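Side-chain contacts in tetratricopeptide repeat protein (Parabacteroides merdae ATCC 43184, PDB 4R7S), which is of unknown function but, as a tetratricopeptide repeat protein, probably serves as a helical scaffold for binding other proteins: residues Glu25-Ala30 against Gly48-Arg53; Ile165-Ile170 against Asp185-Met190. One frame throughout, in Å; residues are numbered along the deposited sequence.

Contact 1 (Glu25-Ala30 against Gly48-Arg53); sequences ESLKAA and GTIQRR. With EDO (1,2-ethanediol), chain H.
L27 and I50 meet methyl to methyl, and this is the apolar heart of the contact between helix 20-33 and helix 40-52. The CD1 carbons of L27 and I50 are 3.5 Å apart, close for two methyl groups, and the side chains slant past one another. In L27, CG stands anti to the carbonyl carbon (chi1 -76°), which carries the branched end across to the neighbouring helix. Both residues are buried. L27 also packs on L43 and L47, while I50 reaches A23 and V15, the latter on helix 2-16, so three helices share this patch.

The polar pair lies one residue further along each helix. The extended chain of K28 crosses that of Q51 at about a right angle, with K28 CE 4.1 Å from Q51 NE2. They do not bond to each other; both hold E24, K28 through a salt bridge and Q51 through an NE2 hydrogen bond, each to OE2. The other end of the Q51 amide, OE1, bonds to S63, so the group is gripped at both ends and its rotation is fixed.

On helix 40-52, T49 makes hydrogen bonds away from segment 25-30. Its OG1 lies 2.7 Å from O2 of an ethanediol, probably from the crystallisation liquor, and also bonds to the hydroxyl of Y64 and the carbonyl oxygen of T45. A valine in its place would keep the branched shape but would probably leave the hydroxyl of Y64 without this mate and weaken the hold on the diol.

The contact joins two consecutive helices within a tetratricopeptide repeat region, consistent with the helix-on-helix stacking of such a solenoid.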
ATOM      1  N   GLU A  25      14.940   7.649 -20.537  1.00 44.10           N
ATOM      2  CA  GLU A  25      15.358   8.309 -21.775  1.00 45.33           C
ATOM      3  C   GLU A  25      15.407   7.343 -22.956  1.00 49.25           C
ATOM      4  O   GLU A  25      14.947   7.703 -24.044  1.00 49.37           O
ATOM      5  CB  GLU A  25      16.720   9.009 -21.615  1.00 47.66           C
ATOM      6  CG  GLU A  25      16.646  10.519 -21.804  1.00 60.76           C
ATOM      7  CD  GLU A  25      15.877  11.000 -23.026  1.00 84.48           C
ATOM      8  OE1 GLU A  25      16.304  10.691 -24.164  1.00 70.90           O
ATOM      9  OE2 GLU A  25      14.837  11.675 -22.840  1.00 77.50           O
ATOM     10  N   SER A  26      15.925   6.110 -22.744  1.00 44.72           N
ATOM     11  CA  SER A  26      15.974   5.083 -23.798  1.00 43.41           C
ATOM     12  C   SER A  26      14.558   4.761 -24.301  1.00 43.48           C
ATOM     13  O   SER A  26      14.345   4.715 -25.516  1.00 42.91           O
ATOM     14  CB  SER A  26      16.664   3.817 -23.296  1.00 45.97           C
ATOM     15  OG  SER A  26      18.000   4.122 -22.936  1.00 54.98           O
ATOM     16  N   LEU A  27      13.589   4.638 -23.367  1.00 37.51           N
ATOM     17  CA  LEU A  27      12.182   4.370 -23.699  1.00 37.39           C
ATOM     18  C   LEU A  27      11.567   5.520 -24.503  1.00 41.81           C
ATOM     19  O   LEU A  27      10.968   5.280 -25.558  1.00 40.82           O
ATOM     20  CB  LEU A  27      11.346   4.068 -22.446  1.00 36.61           C
ATOM     21  CG  LEU A  27      11.565   2.650 -21.866  1.00 40.55           C
ATOM     22  CD1 LEU A  27      10.787   2.443 -20.615  1.00 40.21           C
ATOM     23  CD2 LEU A  27      11.186   1.581 -22.838  1.00 39.32           C
ATOM     24  N   LYS A  28      11.785   6.768 -24.038  1.00 39.48           N
ATOM     25  CA  LYS A  28      11.324   7.983 -24.702  1.00 39.15           C
ATOM     26  C   LYS A  28      11.926   8.091 -26.081  1.00 45.73           C
ATOM     27  O   LYS A  28      11.205   8.416 -27.036  1.00 47.51           O
ATOM     28  CB  LYS A  28      11.670   9.211 -23.876  1.00 40.05           C
ATOM     29  CG  LYS A  28      10.630   9.511 -22.812  1.00 51.32           C
ATOM     30  CD  LYS A  28      11.006  10.754 -22.003  1.00 55.96           C
ATOM     31  CE  LYS A  28      10.142  10.905 -20.784  1.00 51.46           C
ATOM     32  NZ  LYS A  28      10.721  11.872 -19.830  1.00 60.68           N
ATOM     33  N   ALA A  29      13.231   7.757 -26.205  1.00 41.57           N
ATOM     34  CA  ALA A  29      13.938   7.804 -27.480  1.00 41.23           C
ATOM     35  C   ALA A  29      13.393   6.743 -28.445  1.00 45.79           C
ATOM     36  O   ALA A  29      13.166   7.035 -29.631  1.00 47.30           O
ATOM     37  CB  ALA A  29      15.427   7.615 -27.256  1.00 41.84           C
ATOM     38  N   ALA A  30      13.160   5.522 -27.940  1.00 41.09           N
ATOM     39  CA  ALA A  30      12.607   4.455 -28.759  1.00 41.20           C
ATOM     40  C   ALA A  30      11.279   4.906 -29.362  1.00 45.91           C
ATOM     41  O   ALA A  30      11.116   4.833 -30.583  1.00 46.47           O
ATOM     42  CB  ALA A  30      12.426   3.188 -27.938  1.00 41.35           C
ATOM     43  N   GLY A  48       5.994   4.203 -17.297  1.00 39.56           N
ATOM     44  CA  GLY A  48       5.161   4.561 -16.157  1.00 39.44           C
ATOM     45  C   GLY A  48       5.733   4.048 -14.849  1.00 43.51           C
ATOM     46  O   GLY A  48       5.856   4.819 -13.897  1.00 43.32           O
ATOM     47  N   THR A  49       6.131   2.754 -14.810  1.00 39.68           N
ATOM     48  CA  THR A  49       6.702   2.122 -13.622  1.00 39.39           C
ATOM     49  C   THR A  49       8.072   2.723 -13.270  1.00 44.47           C
ATOM     50  O   THR A  49       8.317   2.992 -12.086  1.00 45.28           O
ATOM     51  CB  THR A  49       6.769   0.613 -13.787  1.00 47.53           C
ATOM     52  OG1 THR A  49       5.571   0.170 -14.414  1.00 50.74           O
ATOM     53  CG2 THR A  49       6.859  -0.086 -12.464  1.00 46.83           C
ATOM     54  N   ILE A  50       8.942   2.947 -14.287  1.00 40.30           N
ATOM     55  CA  ILE A  50      10.271   3.564 -14.143  1.00 40.01           C
ATOM     56  C   ILE A  50      10.118   4.998 -13.562  1.00 45.48           C
ATOM     57  O   ILE A  50      10.862   5.375 -12.650  1.00 45.31           O
ATOM     58  CB  ILE A  50      11.005   3.560 -15.507  1.00 42.58           C
ATOM     59  CG1 ILE A  50      11.455   2.135 -15.874  1.00 42.69           C
ATOM     60  CG2 ILE A  50      12.177   4.545 -15.536  1.00 42.24           C
ATOM     61  CD1 ILE A  50      11.743   1.940 -17.310  1.00 41.59           C
ATOM     62  N   GLN A  51       9.135   5.759 -14.082  1.00 41.70           N
ATOM     63  CA  GLN A  51       8.808   7.109 -13.643  1.00 41.91           C
ATOM     64  C   GLN A  51       8.277   7.105 -12.210  1.00 47.92           C
ATOM     65  O   GLN A  51       8.657   7.974 -11.428  1.00 48.44           O
ATOM     66  CB  GLN A  51       7.796   7.777 -14.590  1.00 42.36           C
ATOM     67  CG  GLN A  51       8.404   8.117 -15.945  1.00 33.63           C
ATOM     68  CD  GLN A  51       7.413   8.785 -16.862  1.00 46.48           C
ATOM     69  OE1 GLN A  51       6.247   8.399 -16.948  1.00 42.59           O
ATOM     70  NE2 GLN A  51       7.857   9.801 -17.578  1.00 37.10           N
ATOM     71  N   ARG A  52       7.426   6.124 -11.864  1.00 45.64           N
ATOM     72  CA  ARG A  52       6.858   5.986 -10.515  1.00 46.05           C
ATOM     73  C   ARG A  52       7.967   5.674  -9.492  1.00 50.43           C
ATOM     74  O   ARG A  52       7.971   6.258  -8.413  1.00 50.58           O
ATOM     75  CB  ARG A  52       5.776   4.887 -10.485  1.00 44.75           C
ATOM     76  CG  ARG A  52       4.956   4.874  -9.198  1.00 46.53           C
ATOM     77  CD  ARG A  52       4.179   3.583  -9.032  1.00 45.27           C
ATOM     78  NE  ARG A  52       3.304   3.668  -7.863  1.00 52.40           N
ATOM     79  CZ  ARG A  52       2.443   2.733  -7.479  1.00 59.77           C
ATOM     80  NH1 ARG A  52       2.319   1.609  -8.173  1.00 47.22           N
ATOM     81  NH2 ARG A  52       1.703   2.911  -6.396  1.00 51.66           N
ATOM     82  N   ARG A  53       8.909   4.772  -9.846  1.00 46.18           N
ATOM     83  CA  ARG A  53      10.028   4.385  -8.988  1.00 45.70           C
ATOM     84  C   ARG A  53      11.038   5.541  -8.785  1.00 50.50           C
ATOM     85  O   ARG A  53      11.951   5.409  -7.973  1.00 51.70           O
ATOM     86  CB  ARG A  53      10.732   3.155  -9.550  1.00 45.01           C
ATOM     87  CG  ARG A  53       9.988   1.842  -9.314  1.00 48.05           C
ATOM     88  CD  ARG A  53      10.685   0.692 -10.001  1.00 50.10           C
ATOM     89  NE  ARG A  53      12.059   0.523  -9.525  1.00 58.69           N
ATOM     90  CZ  ARG A  53      13.008  -0.148 -10.170  1.00 77.05           C
ATOM     91  NH1 ARG A  53      12.755  -0.709 -11.348  1.00 63.13           N
ATOM     92  NH2 ARG A  53      14.224  -0.249  -9.652  1.00 69.22           N
TER
HETATM   93  C1  EDO H 306       5.966  -3.711 -13.133  0.70 52.72           C
HETATM   94  O1  EDO H 306       5.380  -3.532 -11.839  0.70 55.04           O
HETATM   95  C2  EDO H 306       5.037  -3.152 -14.254  0.70 49.49           C
HETATM   96  O2  EDO H 306       5.795  -2.385 -15.189  0.70 46.15           O

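Contact 2 (Ile165-Ile170 against Asp185-Met190); sequences IFNYLI and DLYFMM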
ATOM      1  N   ILE A 165      -9.483 -12.950  15.144  1.00 34.05           N
ATOM      2  CA  ILE A 165      -8.749 -13.150  13.886  1.00 33.26           C
ATOM      3  C   ILE A 165      -7.246 -12.937  14.109  1.00 38.27           C
ATOM      4  O   ILE A 165      -6.453 -13.788  13.706  1.00 38.94           O
ATOM      5  CB  ILE A 165      -9.288 -12.257  12.745  1.00 35.26           C
ATOM      6  CG1 ILE A 165     -10.776 -12.551  12.494  1.00 34.93           C
ATOM      7  CG2 ILE A 165      -8.435 -12.449  11.462  1.00 35.63           C
ATOM      8  CD1 ILE A 165     -11.540 -11.519  11.657  1.00 38.01           C
ATOM      9  N   PHE A 166      -6.863 -11.818  14.756  1.00 33.31           N
ATOM     10  CA  PHE A 166      -5.458 -11.535  15.044  1.00 32.63           C
ATOM     11  C   PHE A 166      -4.885 -12.591  15.950  1.00 38.92           C
ATOM     12  O   PHE A 166      -3.738 -12.956  15.763  1.00 40.32           O
ATOM     13  CB  PHE A 166      -5.266 -10.151  15.691  1.00 33.20           C
ATOM     14  CG  PHE A 166      -5.226  -9.005  14.722  1.00 33.99           C
ATOM     15  CD1 PHE A 166      -4.159  -8.857  13.840  1.00 37.90           C
ATOM     16  CD2 PHE A 166      -6.230  -8.054  14.709  1.00 35.14           C
ATOM     17  CE1 PHE A 166      -4.118  -7.784  12.936  1.00 37.87           C
ATOM     18  CE2 PHE A 166      -6.181  -6.975  13.820  1.00 37.87           C
ATOM     19  CZ  PHE A 166      -5.134  -6.855  12.930  1.00 35.39           C
ATOM     20  N   ASN A 167      -5.653 -13.085  16.927  1.00 36.28           N
ATOM     21  CA  ASN A 167      -5.111 -14.120  17.809  1.00 38.18           C
ATOM     22  C   ASN A 167      -4.851 -15.409  17.013  1.00 45.32           C
ATOM     23  O   ASN A 167      -3.806 -16.052  17.204  1.00 46.57           O
ATOM     24  CB  ASN A 167      -6.016 -14.386  19.027  1.00 34.30           C
ATOM     25  CG  ASN A 167      -6.055 -13.248  20.021  1.00 43.71           C
ATOM     26  OD1 ASN A 167      -5.140 -12.410  20.112  1.00 39.42           O
ATOM     27  ND2 ASN A 167      -7.130 -13.197  20.808  1.00 30.54           N
ATOM     28  N   TYR A 168      -5.766 -15.740  16.088  1.00 40.82           N
ATOM     29  CA  TYR A 168      -5.632 -16.929  15.265  1.00 40.07           C
ATOM     30  C   TYR A 168      -4.388 -16.832  14.367  1.00 43.76           C
ATOM     31  O   TYR A 168      -3.597 -17.773  14.344  1.00 43.24           O
ATOM     32  CB  TYR A 168      -6.909 -17.192  14.435  1.00 40.55           C
ATOM     33  CG  TYR A 168      -6.720 -18.278  13.395  1.00 42.75           C
ATOM     34  CD1 TYR A 168      -6.453 -19.596  13.774  1.00 44.48           C
ATOM     35  CD2 TYR A 168      -6.727 -17.978  12.032  1.00 44.16           C
ATOM     36  CE1 TYR A 168      -6.243 -20.595  12.824  1.00 45.54           C
ATOM     37  CE2 TYR A 168      -6.561 -18.980  11.070  1.00 45.92           C
ATOM     38  CZ  TYR A 168      -6.306 -20.286  11.472  1.00 55.91           C
ATOM     39  OH  TYR A 168      -6.122 -21.283  10.542  1.00 58.11           O
ATOM     40  N   LEU A 169      -4.225 -15.704  13.640  1.00 39.96           N
ATOM     41  CA  LEU A 169      -3.117 -15.468  12.715  1.00 39.08           C
ATOM     42  C   LEU A 169      -1.772 -15.525  13.421  1.00 43.51           C
ATOM     43  O   LEU A 169      -0.824 -16.094  12.876  1.00 43.12           O
ATOM     44  CB  LEU A 169      -3.265 -14.121  11.990  1.00 38.79           C
ATOM     45  CG  LEU A 169      -4.436 -13.980  11.010  1.00 44.46           C
ATOM     46  CD1 LEU A 169      -4.496 -12.548  10.399  1.00 44.46           C
ATOM     47  CD2 LEU A 169      -4.377 -15.027   9.908  1.00 47.31           C
ATOM     48  N   ILE A 170      -1.687 -14.927  14.620  1.00 40.50           N
ATOM     49  CA  ILE A 170      -0.481 -14.863  15.457  1.00 40.25           C
ATOM     50  C   ILE A 170      -0.177 -16.268  16.000  1.00 46.49           C
ATOM     51  O   ILE A 170       0.986 -16.638  16.046  1.00 46.80           O
ATOM     52  CB  ILE A 170      -0.629 -13.778  16.579  1.00 42.14           C
ATOM     53  CG1 ILE A 170      -0.560 -12.352  15.949  1.00 40.67           C
ATOM     54  CG2 ILE A 170       0.397 -13.958  17.727  1.00 41.93           C
ATOM     55  CD1 ILE A 170      -0.595 -11.153  16.894  1.00 38.53           C
ATOM     56  N   ASP A 185      -2.615  -2.055  17.413  1.00 32.24           N
ATOM     57  CA  ASP A 185      -3.461  -0.957  16.946  1.00 32.37           C
ATOM     58  C   ASP A 185      -4.905  -1.211  17.338  1.00 35.81           C
ATOM     59  O   ASP A 185      -5.611  -0.265  17.707  1.00 36.62           O
ATOM     60  CB  ASP A 185      -3.331  -0.739  15.424  1.00 34.50           C
ATOM     61  CG  ASP A 185      -3.954   0.571  14.965  1.00 47.49           C
ATOM     62  OD1 ASP A 185      -3.470   1.640  15.399  1.00 50.12           O
ATOM     63  OD2 ASP A 185      -4.963   0.524  14.217  1.00 48.50           O
ATOM     64  N   LEU A 186      -5.333  -2.478  17.273  1.00 31.78           N
ATOM     65  CA  LEU A 186      -6.679  -2.875  17.682  1.00 32.44           C
ATOM     66  C   LEU A 186      -6.851  -2.643  19.178  1.00 37.80           C
ATOM     67  O   LEU A 186      -7.871  -2.088  19.592  1.00 38.12           O
ATOM     68  CB  LEU A 186      -6.958  -4.356  17.350  1.00 32.17           C
ATOM     69  CG  LEU A 186      -8.136  -4.987  18.098  1.00 36.19           C
ATOM     70  CD1 LEU A 186      -9.460  -4.482  17.572  1.00 36.62           C
ATOM     71  CD2 LEU A 186      -8.090  -6.449  17.972  1.00 38.97           C
ATOM     72  N   TYR A 187      -5.848  -3.053  19.983  1.00 34.17           N
ATOM     73  CA  TYR A 187      -5.906  -2.878  21.429  1.00 33.59           C
ATOM     74  C   TYR A 187      -5.961  -1.390  21.805  1.00 38.82           C
ATOM     75  O   TYR A 187      -6.744  -1.016  22.680  1.00 38.58           O
ATOM     76  CB  TYR A 187      -4.748  -3.589  22.112  1.00 33.30           C
ATOM     77  CG  TYR A 187      -4.881  -5.100  22.125  1.00 33.59           C
ATOM     78  CD1 TYR A 187      -6.124  -5.711  22.305  1.00 35.02           C
ATOM     79  CD2 TYR A 187      -3.756  -5.919  22.064  1.00 33.97           C
ATOM     80  CE1 TYR A 187      -6.247  -7.103  22.367  1.00 36.21           C
ATOM     81  CE2 TYR A 187      -3.865  -7.312  22.135  1.00 35.18           C
ATOM     82  CZ  TYR A 187      -5.115  -7.900  22.273  1.00 40.09           C
ATOM     83  OH  TYR A 187      -5.224  -9.268  22.347  1.00 36.91           O
ATOM     84  N   PHE A 188      -5.218  -0.543  21.086  1.00 35.04           N
ATOM     85  CA  PHE A 188      -5.249   0.890  21.350  1.00 34.67           C
ATOM     86  C   PHE A 188      -6.634   1.432  21.038  1.00 40.30           C
ATOM     87  O   PHE A 188      -7.198   2.136  21.874  1.00 40.39           O
ATOM     88  CB  PHE A 188      -4.177   1.629  20.561  1.00 35.53           C
ATOM     89  CG  PHE A 188      -4.275   3.136  20.635  1.00 36.87           C
ATOM     90  CD1 PHE A 188      -3.801   3.825  21.740  1.00 39.56           C
ATOM     91  CD2 PHE A 188      -4.772   3.871  19.561  1.00 39.83           C
ATOM     92  CE1 PHE A 188      -3.844   5.222  21.787  1.00 40.70           C
ATOM     93  CE2 PHE A 188      -4.840   5.262  19.618  1.00 42.68           C
ATOM     94  CZ  PHE A 188      -4.372   5.930  20.730  1.00 40.32           C
HETATM   95  N   MSE A 189      -7.210   1.066  19.869  1.00 36.96           N
HETATM   96  CA  MSE A 189      -8.554   1.524  19.511  1.00 37.10           C
HETATM   97  C   MSE A 189      -9.620   1.007  20.479  1.00 41.60           C
HETATM   98  O   MSE A 189     -10.727   1.534  20.499  1.00 45.49           O
HETATM   99  CB  MSE A 189      -8.916   1.115  18.096  1.00 39.42           C
HETATM  100  CG  MSE A 189      -8.175   1.902  17.055  1.00 47.22           C
HETATM  101 SE   MSE A 189      -8.799   1.451  15.266  0.75 56.23          SE
HETATM  102  CE  MSE A 189     -10.712   2.195  15.379  1.00 52.91           C
HETATM  103  N   MSE A 190      -9.294  -0.020  21.252  1.00 33.69           N
HETATM  104  CA  MSE A 190     -10.194  -0.633  22.224  1.00 32.34           C
HETATM  105  C   MSE A 190     -10.090   0.020  23.604  1.00 43.05           C
HETATM  106  O   MSE A 190     -10.888  -0.323  24.482  1.00 45.46           O
HETATM  107  CB  MSE A 190      -9.866  -2.142  22.373  1.00 31.69           C
HETATM  108  CG  MSE A 190     -10.417  -2.993  21.273  1.00 34.55           C
HETATM  109 SE   MSE A 190      -9.938  -4.851  21.562  0.75 37.08          SE
HETATM  110  CE  MSE A 190     -11.376  -5.311  22.865  1.00 35.11           C
TER
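F166 and L186 form the close-packed part of this contact, where helix 159-172 lies against helix 178-189. One methyl of the leucine approaches the phenylalanine ring obliquely, L186 CD2 coming to 4.1 Å from F166 CD2. CG of L186 is anti to the backbone N (chi1 162°), and the second torsion then leaves CD2 as the methyl that meets the ring. Both residues are buried: F166 also lies on L147 and A150 of helix 143-156, a third helix, and L186 also packs on Y159 and S162 of the same helix as F166.

The contact is looser at N167, which is partly exposed. Its side chain crosses that of the buried Y187 at about a right angle, the amide and ring planes 46° apart. Here N167 OD1 and Y187 OH remain 3.9 Å from each other, too far for a hydrogen bond, and both atoms are engaged elsewhere. N167 OD1 accepts from NH1 of R183, while Y187 OH bonds to OE2 of E163 and more weakly to NE of R195.

These two bonds still tie the same helices together: the asparagine reaches a residue of helix 178-189, and the tyrosine a residue of helix 159-172. The chemistry therefore implies an interface held by dispersion at its centre and by reciprocal polar links, each with a charged side chain, beside it.

How the contacts relate
Contacts 1 and 2 share no helix and lie on opposite sides of the chain's centre, their own centres 42 Å apart, yet each joins two consecutive helices of the same all-helical fold. They bury similar small areas, 108 and 102 Å², and in both three of the four touching residues are buried while the fourth is partly exposed. The chemistry differs: contact 1 is purely aliphatic at its core and gathers its polar pair on one shared glutamate, whereas contact 2 brings in an aromatic ring and sends its polar groups to separate charged partners. Neither has a direct hydrogen bond between its segments.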